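Heavy-metal chelation domain-containing protein (Pyrococcus horikoshii, PDB 3NPG) is of unknown function but may take part in heavy-metal chelation, its second part resembling NADP-binding Rossmann domains. Local coordinates at residues Y32-L36 with T83-A88; V55-S61 with N78-L84; R118-N124 with Y136-E142; D166-A172 with A190-T196. All blocks are in the same frame, centred on the assembly; numbering follows the deposited sequence.

Contact 1: Y32-L36 with T83-A88; sequences YTWVL and TLGVAA. With ACT (acetate ion), chain E.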
# COMPACT_ATOMS: atom_id res chain seq x y z
N TYR A 32 -6.08 -17.61 5.33
CA TYR A 32 -7.30 -18.06 4.68
C TYR A 32 -8.52 -17.94 5.55
O TYR A 32 -8.46 -18.20 6.76
CB TYR A 32 -7.14 -19.50 4.18
CG TYR A 32 -6.32 -19.61 2.93
CD1 TYR A 32 -4.93 -19.67 2.98
CD2 TYR A 32 -6.92 -19.62 1.67
CE1 TYR A 32 -4.16 -19.70 1.83
CE2 TYR A 32 -6.16 -19.67 0.51
CZ TYR A 32 -4.78 -19.71 0.59
OH TYR A 32 -4.02 -19.75 -0.55
N THR A 33 -9.65 -17.57 4.93
CA THR A 33 -10.97 -17.62 5.54
C THR A 33 -11.47 -19.03 5.33
O THR A 33 -11.28 -19.59 4.25
CB THR A 33 -11.90 -16.59 4.87
OG1 THR A 33 -11.42 -15.27 5.15
CG2 THR A 33 -13.35 -16.71 5.33
N TRP A 34 -12.02 -19.65 6.37
CA TRP A 34 -12.48 -21.03 6.26
C TRP A 34 -13.90 -21.23 6.74
O TRP A 34 -14.38 -20.48 7.60
CB TRP A 34 -11.52 -21.99 6.97
CG TRP A 34 -11.29 -21.67 8.41
CD1 TRP A 34 -10.28 -20.92 8.93
CD2 TRP A 34 -12.07 -22.13 9.52
NE1 TRP A 34 -10.38 -20.88 10.30
CE2 TRP A 34 -11.47 -21.63 10.69
CE3 TRP A 34 -13.23 -22.92 9.64
CZ2 TRP A 34 -11.99 -21.88 11.96
CZ3 TRP A 34 -13.74 -23.16 10.90
CH2 TRP A 34 -13.13 -22.64 12.04
N VAL A 35 -14.58 -22.23 6.18
CA VAL A 35 -15.94 -22.61 6.57
C VAL A 35 -15.99 -24.12 6.75
O VAL A 35 -15.66 -24.86 5.82
CB VAL A 35 -17.00 -22.10 5.54
CG1 VAL A 35 -18.34 -22.79 5.75
CG2 VAL A 35 -17.15 -20.58 5.61
N LEU A 36 -16.33 -24.58 7.96
CA LEU A 36 -16.44 -26.00 8.26
C LEU A 36 -17.91 -26.44 8.18
O LEU A 36 -18.78 -25.81 8.80
CB LEU A 36 -15.86 -26.29 9.66
CG LEU A 36 -15.78 -27.77 10.08
CD1 LEU A 36 -14.93 -28.58 9.10
CD2 LEU A 36 -15.22 -27.90 11.49
N THR A 83 -15.68 -13.31 0.67
CA THR A 83 -14.68 -14.30 1.09
C THR A 83 -15.32 -15.43 1.92
O THR A 83 -15.08 -16.60 1.64
CB THR A 83 -13.50 -13.62 1.80
OG1 THR A 83 -13.12 -12.46 1.07
CG2 THR A 83 -12.31 -14.55 1.96
N LEU A 84 -16.21 -15.07 2.88
CA LEU A 84 -16.94 -16.06 3.69
C LEU A 84 -17.90 -16.89 2.81
O LEU A 84 -18.10 -18.08 3.06
CB LEU A 84 -17.71 -15.38 4.83
CG LEU A 84 -16.89 -15.02 6.08
CD1 LEU A 84 -17.56 -13.92 6.88
CD2 LEU A 84 -16.66 -16.25 6.96
N GLY A 85 -18.46 -16.25 1.78
CA GLY A 85 -19.36 -16.89 0.82
C GLY A 85 -18.65 -17.88 -0.08
O GLY A 85 -19.13 -19.00 -0.28
N VAL A 86 -17.49 -17.47 -0.64
CA VAL A 86 -16.66 -18.34 -1.49
C VAL A 86 -16.10 -19.53 -0.67
O VAL A 86 -16.14 -20.67 -1.14
CB VAL A 86 -15.54 -17.54 -2.20
CG1 VAL A 86 -14.54 -18.47 -2.89
CG2 VAL A 86 -16.12 -16.55 -3.19
N ALA A 87 -15.67 -19.27 0.59
CA ALA A 87 -15.19 -20.33 1.50
C ALA A 87 -16.31 -21.34 1.78
O ALA A 87 -16.05 -22.53 1.87
CB ALA A 87 -14.68 -19.73 2.80
N ALA A 88 -17.57 -20.85 1.86
CA ALA A 88 -18.75 -21.70 2.08
C ALA A 88 -19.08 -22.50 0.82
O ALA A 88 -19.46 -23.66 0.92
CB ALA A 88 -19.94 -20.85 2.49
C ACT E . -5.49 -18.89 -3.58
O ACT E . -6.41 -18.57 -4.26
OXT ACT E . -5.70 -19.18 -2.45
CH3 ACT E . -4.07 -18.90 -4.14

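Contact 2: V55-S61 with N78-L84; sequences VQRYTNS and NIIERTL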
# COMPACT_ATOMS: atom_id res chain seq x y z
N VAL A 55 -9.92 -4.88 1.96
CA VAL A 55 -10.83 -4.52 3.05
C VAL A 55 -10.78 -3.01 3.32
O VAL A 55 -9.72 -2.48 3.67
CB VAL A 55 -10.56 -5.34 4.34
CG1 VAL A 55 -11.59 -5.03 5.42
CG2 VAL A 55 -10.54 -6.84 4.04
N GLN A 56 -11.91 -2.33 3.16
CA GLN A 56 -11.98 -0.89 3.43
C GLN A 56 -12.63 -0.64 4.78
O GLN A 56 -12.30 0.34 5.45
CB GLN A 56 -12.75 -0.17 2.31
CG GLN A 56 -12.20 -0.45 0.91
CD GLN A 56 -12.44 0.68 -0.05
OE1 GLN A 56 -12.77 1.80 0.34
NE2 GLN A 56 -12.20 0.43 -1.32
N ARG A 57 -13.54 -1.54 5.19
CA ARG A 57 -14.27 -1.46 6.46
C ARG A 57 -14.45 -2.87 7.03
O ARG A 57 -14.64 -3.82 6.27
CB ARG A 57 -15.66 -0.82 6.24
CG ARG A 57 -15.61 0.63 5.75
CD ARG A 57 -16.87 1.02 4.99
NE ARG A 57 -17.01 0.30 3.72
CZ ARG A 57 -16.49 0.72 2.57
NH1 ARG A 57 -15.77 1.84 2.52
NH2 ARG A 57 -16.66 0.01 1.46
N TYR A 58 -14.43 -2.99 8.37
CA TYR A 58 -14.66 -4.28 9.02
C TYR A 58 -16.11 -4.39 9.48
O TYR A 58 -16.41 -4.21 10.67
CB TYR A 58 -13.66 -4.53 10.17
CG TYR A 58 -12.28 -4.89 9.66
CD1 TYR A 58 -12.01 -6.17 9.18
CD2 TYR A 58 -11.27 -3.95 9.60
CE1 TYR A 58 -10.76 -6.50 8.66
CE2 TYR A 58 -10.01 -4.26 9.09
CZ TYR A 58 -9.76 -5.54 8.62
OH TYR A 58 -8.52 -5.85 8.12
N THR A 59 -17.02 -4.60 8.52
CA THR A 59 -18.46 -4.71 8.77
C THR A 59 -19.03 -5.98 8.13
O THR A 59 -18.47 -6.47 7.14
CB THR A 59 -19.19 -3.45 8.24
OG1 THR A 59 -18.86 -3.27 6.86
CG2 THR A 59 -18.84 -2.19 9.04
N ASN A 60 -20.14 -6.51 8.68
CA ASN A 60 -20.81 -7.69 8.13
C ASN A 60 -22.32 -7.63 8.42
O ASN A 60 -22.73 -7.51 9.57
CB ASN A 60 -20.19 -8.98 8.69
CG ASN A 60 -20.37 -10.19 7.80
OD1 ASN A 60 -21.45 -10.46 7.27
ND2 ASN A 60 -19.31 -10.97 7.63
N SER A 61 -23.14 -7.69 7.35
CA SER A 61 -24.61 -7.63 7.47
C SER A 61 -25.20 -8.93 8.02
O SER A 61 -26.35 -8.93 8.49
CB SER A 61 -25.24 -7.28 6.13
OG SER A 61 -24.91 -8.24 5.14
N ASN A 78 -19.32 -6.25 -0.31
CA ASN A 78 -18.45 -6.36 0.86
C ASN A 78 -17.52 -7.56 0.69
O ASN A 78 -17.99 -8.70 0.60
CB ASN A 78 -19.30 -6.52 2.13
CG ASN A 78 -18.55 -6.36 3.43
OD1 ASN A 78 -17.38 -6.76 3.57
ND2 ASN A 78 -19.23 -5.85 4.44
N ILE A 79 -16.19 -7.31 0.62
CA ILE A 79 -15.18 -8.37 0.44
C ILE A 79 -15.23 -9.44 1.57
O ILE A 79 -15.07 -10.64 1.29
CB ILE A 79 -13.75 -7.77 0.23
CG1 ILE A 79 -12.68 -8.88 -0.01
CG2 ILE A 79 -13.34 -6.84 1.39
CD1 ILE A 79 -12.83 -9.62 -1.33
N ILE A 80 -15.53 -9.01 2.83
CA ILE A 80 -15.65 -9.93 3.97
C ILE A 80 -16.79 -10.93 3.74
O ILE A 80 -16.61 -12.13 3.94
CB ILE A 80 -15.83 -9.15 5.32
CG1 ILE A 80 -14.70 -8.11 5.51
CG2 ILE A 80 -15.91 -10.12 6.50
CD1 ILE A 80 -14.91 -7.17 6.66
N GLU A 81 -17.95 -10.43 3.24
CA GLU A 81 -19.11 -11.26 2.93
C GLU A 81 -18.83 -12.18 1.73
O GLU A 81 -19.29 -13.32 1.72
CB GLU A 81 -20.35 -10.39 2.69
CG GLU A 81 -20.84 -9.67 3.93
CD GLU A 81 -21.99 -8.71 3.71
OE1 GLU A 81 -22.59 -8.74 2.61
OE2 GLU A 81 -22.29 -7.91 4.63
N ARG A 82 -18.07 -11.68 0.71
CA ARG A 82 -17.69 -12.48 -0.47
C ARG A 82 -16.77 -13.62 -0.08
O ARG A 82 -16.98 -14.76 -0.51
CB ARG A 82 -17.00 -11.61 -1.53
CG ARG A 82 -17.93 -10.85 -2.42
CD ARG A 82 -17.32 -10.58 -3.80
NE ARG A 82 -16.05 -9.83 -3.72
CZ ARG A 82 -15.98 -8.50 -3.61
NH1 ARG A 82 -17.08 -7.77 -3.52
NH2 ARG A 82 -14.79 -7.90 -3.56
N THR A 83 -15.68 -13.31 0.67
CA THR A 83 -14.68 -14.30 1.09
C THR A 83 -15.32 -15.43 1.92
O THR A 83 -15.08 -16.60 1.64
CB THR A 83 -13.50 -13.62 1.80
OG1 THR A 83 -13.12 -12.46 1.07
CG2 THR A 83 -12.31 -14.55 1.96
N LEU A 84 -16.21 -15.07 2.88
CA LEU A 84 -16.94 -16.06 3.69
C LEU A 84 -17.90 -16.89 2.81
O LEU A 84 -18.10 -18.08 3.06
CB LEU A 84 -17.71 -15.38 4.83
CG LEU A 84 -16.89 -15.02 6.08
CD1 LEU A 84 -17.56 -13.92 6.88
CD2 LEU A 84 -16.66 -16.25 6.96

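Contact 3: R118-N124 with Y136-E142; sequences RIAIIGN and YEVYVFE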
# COMPACT_ATOMS: atom_id res chain seq x y z
N ARG A 118 3.01 -18.13 -25.23
CA ARG A 118 2.94 -17.04 -24.27
C ARG A 118 1.99 -17.36 -23.15
O ARG A 118 0.87 -17.81 -23.39
CB ARG A 118 2.54 -15.73 -24.96
CG ARG A 118 3.68 -15.10 -25.74
CD ARG A 118 3.27 -13.80 -26.38
NE ARG A 118 2.41 -14.01 -27.54
CZ ARG A 118 2.86 -14.12 -28.78
NH1 ARG A 118 4.16 -14.00 -29.04
NH2 ARG A 118 2.01 -14.31 -29.78
N ILE A 119 2.44 -17.15 -21.92
CA ILE A 119 1.64 -17.43 -20.73
C ILE A 119 1.41 -16.16 -19.92
O ILE A 119 2.35 -15.40 -19.68
CB ILE A 119 2.33 -18.55 -19.85
CG1 ILE A 119 2.54 -19.85 -20.66
CG2 ILE A 119 1.52 -18.83 -18.58
CD1 ILE A 119 3.35 -20.88 -19.96
N ALA A 120 0.16 -15.94 -19.46
CA ALA A 120 -0.16 -14.84 -18.56
C ALA A 120 -0.40 -15.39 -17.17
O ALA A 120 -1.29 -16.22 -16.98
CB ALA A 120 -1.39 -14.10 -19.05
N ILE A 121 0.45 -15.00 -16.20
CA ILE A 121 0.32 -15.46 -14.82
C ILE A 121 -0.28 -14.36 -13.94
O ILE A 121 0.36 -13.33 -13.71
CB ILE A 121 1.67 -16.02 -14.26
CG1 ILE A 121 2.11 -17.28 -15.05
CG2 ILE A 121 1.57 -16.31 -12.76
CD1 ILE A 121 3.46 -17.91 -14.57
N ILE A 122 -1.53 -14.55 -13.50
CA ILE A 122 -2.22 -13.60 -12.63
C ILE A 122 -2.04 -14.02 -11.18
O ILE A 122 -2.48 -15.11 -10.78
CB ILE A 122 -3.71 -13.45 -13.04
CG1 ILE A 122 -3.83 -12.95 -14.50
CG2 ILE A 122 -4.45 -12.51 -12.09
CD1 ILE A 122 -4.88 -13.63 -15.29
N GLY A 123 -1.32 -13.21 -10.43
CA GLY A 123 -0.92 -13.53 -9.06
C GLY A 123 0.49 -14.07 -9.03
O GLY A 123 0.78 -15.08 -9.67
N ASN A 124 1.40 -13.34 -8.37
CA ASN A 124 2.81 -13.72 -8.33
C ASN A 124 3.05 -15.00 -7.52
O ASN A 124 2.98 -14.98 -6.28
CB ASN A 124 3.67 -12.57 -7.81
CG ASN A 124 5.16 -12.75 -8.03
OD1 ASN A 124 5.60 -13.54 -8.87
ND2 ASN A 124 5.96 -11.99 -7.31
N TYR A 136 9.03 -20.61 -21.50
CA TYR A 136 7.94 -19.89 -22.17
C TYR A 136 8.07 -18.37 -22.01
O TYR A 136 8.80 -17.90 -21.13
CB TYR A 136 6.58 -20.36 -21.63
CG TYR A 136 6.35 -21.85 -21.71
CD1 TYR A 136 5.82 -22.44 -22.85
CD2 TYR A 136 6.60 -22.67 -20.60
CE1 TYR A 136 5.59 -23.81 -22.91
CE2 TYR A 136 6.37 -24.04 -20.66
CZ TYR A 136 5.87 -24.61 -21.82
OH TYR A 136 5.64 -25.97 -21.87
N GLU A 137 7.33 -17.61 -22.84
CA GLU A 137 7.26 -16.15 -22.72
C GLU A 137 6.20 -15.82 -21.67
O GLU A 137 5.01 -16.03 -21.90
CB GLU A 137 6.90 -15.53 -24.09
CG GLU A 137 7.05 -14.02 -24.15
CD GLU A 137 6.73 -13.42 -25.51
OE1 GLU A 137 7.20 -13.97 -26.53
OE2 GLU A 137 6.01 -12.40 -25.55
N VAL A 138 6.64 -15.41 -20.47
CA VAL A 138 5.75 -15.22 -19.33
C VAL A 138 5.47 -13.74 -19.02
O VAL A 138 6.39 -12.91 -19.08
CB VAL A 138 6.26 -16.00 -18.08
CG1 VAL A 138 5.35 -15.79 -16.88
CG2 VAL A 138 6.39 -17.49 -18.39
N TYR A 139 4.20 -13.41 -18.67
CA TYR A 139 3.78 -12.08 -18.24
C TYR A 139 3.10 -12.19 -16.88
O TYR A 139 2.01 -12.76 -16.79
CB TYR A 139 2.82 -11.44 -19.27
CG TYR A 139 3.47 -11.12 -20.59
CD1 TYR A 139 3.54 -12.07 -21.61
CD2 TYR A 139 4.00 -9.86 -20.84
CE1 TYR A 139 4.15 -11.78 -22.83
CE2 TYR A 139 4.61 -9.56 -22.06
CZ TYR A 139 4.68 -10.52 -23.05
OH TYR A 139 5.28 -10.23 -24.26
N VAL A 140 3.78 -11.74 -15.81
CA VAL A 140 3.26 -11.86 -14.44
C VAL A 140 2.54 -10.57 -14.01
O VAL A 140 3.10 -9.48 -14.16
CB VAL A 140 4.36 -12.28 -13.42
CG1 VAL A 140 3.74 -12.66 -12.07
CG2 VAL A 140 5.20 -13.43 -13.96
N PHE A 141 1.31 -10.70 -13.48
CA PHE A 141 0.52 -9.55 -13.02
C PHE A 141 0.22 -9.67 -11.55
O PHE A 141 -0.34 -10.69 -11.11
CB PHE A 141 -0.78 -9.44 -13.83
CG PHE A 141 -0.58 -9.41 -15.33
CD1 PHE A 141 -0.30 -8.22 -15.99
CD2 PHE A 141 -0.68 -10.58 -16.08
CE1 PHE A 141 -0.11 -8.20 -17.37
CE2 PHE A 141 -0.48 -10.56 -17.46
CZ PHE A 141 -0.20 -9.37 -18.10
N GLU A 142 0.57 -8.65 -10.76
CA GLU A 142 0.31 -8.67 -9.33
C GLU A 142 -0.37 -7.38 -8.87
O GLU A 142 0.05 -6.28 -9.23
CB GLU A 142 1.61 -8.94 -8.53
CG GLU A 142 1.39 -9.08 -7.02
CD GLU A 142 0.38 -10.14 -6.60
OE1 GLU A 142 0.66 -11.34 -6.81
OE2 GLU A 142 -0.66 -9.76 -6.02

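Contact 4: D166-A172 with A190-T196; sequences DGIIASA and AKLIVIT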
# COMPACT_ATOMS: atom_id res chain seq x y z
N ASP A 166 -1.61 -17.53 -24.99
CA ASP A 166 -2.17 -18.84 -25.36
C ASP A 166 -2.58 -19.62 -24.11
O ASP A 166 -3.40 -20.54 -24.20
CB ASP A 166 -1.15 -19.64 -26.17
CG ASP A 166 -0.44 -18.83 -27.22
OD1 ASP A 166 -1.08 -18.48 -28.23
OD2 ASP A 166 0.76 -18.52 -27.02
N GLY A 167 -1.96 -19.29 -22.98
CA GLY A 167 -2.25 -19.93 -21.71
C GLY A 167 -2.37 -18.95 -20.57
O GLY A 167 -1.69 -17.92 -20.56
N ILE A 168 -3.27 -19.24 -19.61
CA ILE A 168 -3.49 -18.37 -18.44
C ILE A 168 -3.45 -19.18 -17.15
O ILE A 168 -4.18 -20.17 -17.01
CB ILE A 168 -4.82 -17.57 -18.57
CG1 ILE A 168 -4.75 -16.58 -19.75
CG2 ILE A 168 -5.16 -16.84 -17.26
CD1 ILE A 168 -6.06 -16.09 -20.20
N ILE A 169 -2.59 -18.76 -16.19
CA ILE A 169 -2.55 -19.36 -14.85
C ILE A 169 -2.96 -18.29 -13.85
O ILE A 169 -2.14 -17.44 -13.49
CB ILE A 169 -1.16 -19.99 -14.52
CG1 ILE A 169 -0.76 -21.04 -15.57
CG2 ILE A 169 -1.15 -20.60 -13.11
CD1 ILE A 169 0.61 -21.57 -15.39
N ALA A 170 -4.26 -18.24 -13.52
CA ALA A 170 -4.81 -17.22 -12.63
C ALA A 170 -4.98 -17.73 -11.23
O ALA A 170 -5.60 -18.79 -11.03
CB ALA A 170 -6.15 -16.72 -13.17
N SER A 171 -4.43 -17.00 -10.24
CA SER A 171 -4.59 -17.34 -8.83
C SER A 171 -6.07 -17.43 -8.51
O SER A 171 -6.83 -16.55 -8.92
CB SER A 171 -3.92 -16.29 -7.95
OG SER A 171 -4.11 -16.58 -6.57
N ALA A 172 -6.48 -18.49 -7.80
CA ALA A 172 -7.88 -18.73 -7.46
C ALA A 172 -8.49 -17.57 -6.64
O ALA A 172 -9.72 -17.51 -6.49
CB ALA A 172 -8.02 -20.04 -6.71
N ALA A 190 -6.64 -17.69 -25.68
CA ALA A 190 -6.17 -18.70 -24.74
C ALA A 190 -6.90 -20.01 -24.91
O ALA A 190 -8.13 -20.04 -24.99
CB ALA A 190 -6.30 -18.20 -23.31
N LYS A 191 -6.13 -21.11 -25.01
CA LYS A 191 -6.68 -22.46 -25.15
C LYS A 191 -6.59 -23.24 -23.83
O LYS A 191 -7.21 -24.30 -23.68
CB LYS A 191 -5.98 -23.23 -26.31
CG LYS A 191 -4.47 -22.96 -26.42
CD LYS A 191 -3.90 -23.56 -27.70
CE LYS A 191 -2.43 -23.30 -27.82
NZ LYS A 191 -1.86 -23.89 -29.06
N LEU A 192 -5.84 -22.68 -22.86
CA LEU A 192 -5.61 -23.30 -21.57
C LEU A 192 -5.74 -22.25 -20.45
O LEU A 192 -4.92 -21.33 -20.38
CB LEU A 192 -4.20 -23.94 -21.56
CG LEU A 192 -3.78 -24.70 -20.30
CD1 LEU A 192 -4.60 -25.97 -20.12
CD2 LEU A 192 -2.34 -25.05 -20.35
N ILE A 193 -6.81 -22.35 -19.62
CA ILE A 193 -7.04 -21.42 -18.50
C ILE A 193 -7.11 -22.21 -17.19
O ILE A 193 -8.06 -22.98 -16.98
CB ILE A 193 -8.30 -20.53 -18.73
CG1 ILE A 193 -8.18 -19.73 -20.06
CG2 ILE A 193 -8.54 -19.60 -17.53
CD1 ILE A 193 -9.41 -19.07 -20.49
N VAL A 194 -6.09 -22.05 -16.34
CA VAL A 194 -5.99 -22.78 -15.07
C VAL A 194 -6.23 -21.84 -13.88
O VAL A 194 -5.52 -20.85 -13.73
CB VAL A 194 -4.63 -23.52 -14.94
CG1 VAL A 194 -4.62 -24.43 -13.72
CG2 VAL A 194 -4.31 -24.31 -16.20
N ILE A 195 -7.22 -22.17 -13.04
CA ILE A 195 -7.49 -21.42 -11.81
C ILE A 195 -6.84 -22.18 -10.64
O ILE A 195 -7.30 -23.27 -10.28
CB ILE A 195 -9.03 -21.20 -11.60
CG1 ILE A 195 -9.70 -20.59 -12.88
CG2 ILE A 195 -9.32 -20.36 -10.36
CD1 ILE A 195 -9.07 -19.25 -13.42
N THR A 196 -5.69 -21.69 -10.16
CA THR A 196 -4.88 -22.40 -9.18
C THR A 196 -4.91 -21.80 -7.78
O THR A 196 -4.87 -20.57 -7.63
CB THR A 196 -3.44 -22.60 -9.70
OG1 THR A 196 -2.72 -23.44 -8.80
CG2 THR A 196 -2.69 -21.28 -9.89

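Contact 1: Y32-L36 with T83-A88
W34 and A87 mark the middle of a helix-on-sheet contact, their CA atoms 5.5 Å apart. Strand 32-36 and helix 83-88 run in roughly the same sense, at 50° to each other, and their axes come within 7.0 Å. No hydrogen bond joins them, so the fit rests on shape. The alternation of the strand sends T33 and V35 to the helix and W34 to the far face. T33 meets it with both branches: OG1 lies 3.4 Å from CG2 of T83, while CG2, anti to the backbone N, runs to CD2 of L84 at 3.7 Å, the two side chains nearly perpendicular. The polar need of the T33 hydroxyl is met by T50, not by the helix. V35 straddles the next turn. With CG1 anti to the backbone N (chi1 165°), that methyl reaches CB of A88 at 4.1 Å and CG2 reaches CB of A87 at 3.8 Å; the small alanines allow the backbones to come this near. Y32, at the strand's start, points its hydroxyl at a bound acetate, OH giving a 2.6 Å bond to OXT, which lies at the ring edge and in its plane. A phenylalanine here would probably cost the acetate its bond to the hydroxyl, leaving T199 to hold it. The acetate probably came from the crystallisation liquor. On the other face W34 meets L227 and K231 of helix 223-232, so the arrangement is that of a three-stranded antiparallel sheet with a helix packed on each side.

Contact 2: V55-S61 with N78-L84
The carboxylate oxygen OE2 of E81 is gripped twice by S61: the backbone N donates from 2.9 Å in a nearly straight bond, on the anti side but 30° out of the carboxylate plane, and OG donates from 2.7 Å, well above that plane. Both donors come from the same face. OE1 turns to S76, while OG of S61 is also bonded to K73, whose positive charge probably helps to stabilise the carboxylate. At the helix start, N78 has CG anti to the backbone N (chi1 -168°), which carries the amide to the loop: ND2 donates to the carbonyl O of T59 at 2.9 Å, from above the carbonyl plane, and OD1 caps the helix through a weak bond from N of I80. ND2 of N60 packs 3.5 Å from CD1 of L84 but donates to the backbone O of L232 of the second subunit. Apolar contacts fill the other end. I80 sends CD1 to CD1 of Y58, 4.0 Å away, and the side chains of V55 and I79 cross at about a right angle, their CG2 methyls 3.9 Å apart. The helix start thus ties down polar backbone groups of loop 55-61, while R57 bonds to T152 of the third subunit.

Contact 3: R118-N124 with Y136-E142
Y136 opens the segment, its ring taking CD1 of I119 in an off-centre CH-pi contact, 4.0 Å from the centroid and 30° off the ring normal. E137 follows, its side chain alongside that of R118 and pointing the same way. OE1 lies at the edge of the guanidinium, but the salt bridge to NH1 is long, 3.9 Å. OE2 takes a 2.6 Å bond from OH of Y139. An alanine in place of E137 would probably leave that hydroxyl without its acceptor and R118 without its carboxylate. V138 turns to the opposite face, where CG1 touches CD1 of I121 at 3.7 Å. These parallel strands belong to a beta-alpha-beta unit of the Rossmann-like sheet; helix 126-132 connects them and packs on I121, V138 and V140. Backbone bonds alternate between the strands, first I119 N to E137 O at 2.8 Å. Y139 and F141 return to the face of A120, whose CB meets the F141 ring at its edge, 4.0 Å from CE2. E142, bent at chi2 (55°), brings OE1 back to accept from N of N124 at 2.6 Å, just beyond G123, whose backbone angles would jam a CB against the carbonyl O of I122.

Contact 4: D166-A172 with A190-T196
I169 and T196 meet through methyls that their first torsions bring into contact across the strands. In I169, chi1 of -56° puts CG1 anti to the carbonyl carbon, which leaves CG2 anti to N, and the T196 rotamer that sets OG1 anti to N puts CG2 in the slot between N and carbonyl carbon; the two methyls are 3.6 Å apart. On the other face chi2 of I195 (-55°) swings CD1 round to CB of A170, 3.9 Å away, while CG2 of I195 rests against CA of A172 at 3.6 Å. The same face continues with I168, whose CD1 lies 3.8 Å from CB of A190. Strands 167-171 and 192-196 are neighbouring parallel strands in the middle of the Rossmann-like sheet, and helices pack over the side chains of I169, L192 and V194, among them helix 107-112. Between them the backbones alternate as donors: I168 N to L192 O, V194 N to I168 O, A170 N to V194 O and T196 N to A170 O. The pairing starts before the strands proper, where N of K191 donates to O of D166 at 2.9 Å. OD2 of D166 accepts from the backbone N of R118, and NZ of K191 goes to E115 O; OD1 of D166 and NZ of K191 are 5.5 Å apart and make no salt bridge. At the C-terminal ends A172 N donates to T196 O, from above the carbonyl plane. The side chain of A172 also lies about 3 Å from a bound acetate, in a region where Rossmann-like folds commonly form their ligand pockets.

In the fold
From the N terminus, contact 1 is the first to open, with strand 32-36, and it closes only when helix 79-96 reaches residues 83-88. Contact 2 opens and closes within that span, joining loop 55-61 to the first turns of the same helix and sharing T83 and L84 with contact 1. The chain then enters the second sheet, where contact 3 closes a short crossover and contact 4, in series after it, closes another. Those two touch, since strands 118-122 and 167-171 are neighbours, and I122 O probably accepts from S171 N. Contacts 1 and 4 come within about 6 Å between nearest atoms, and one acetate lies beside Y32 and A172.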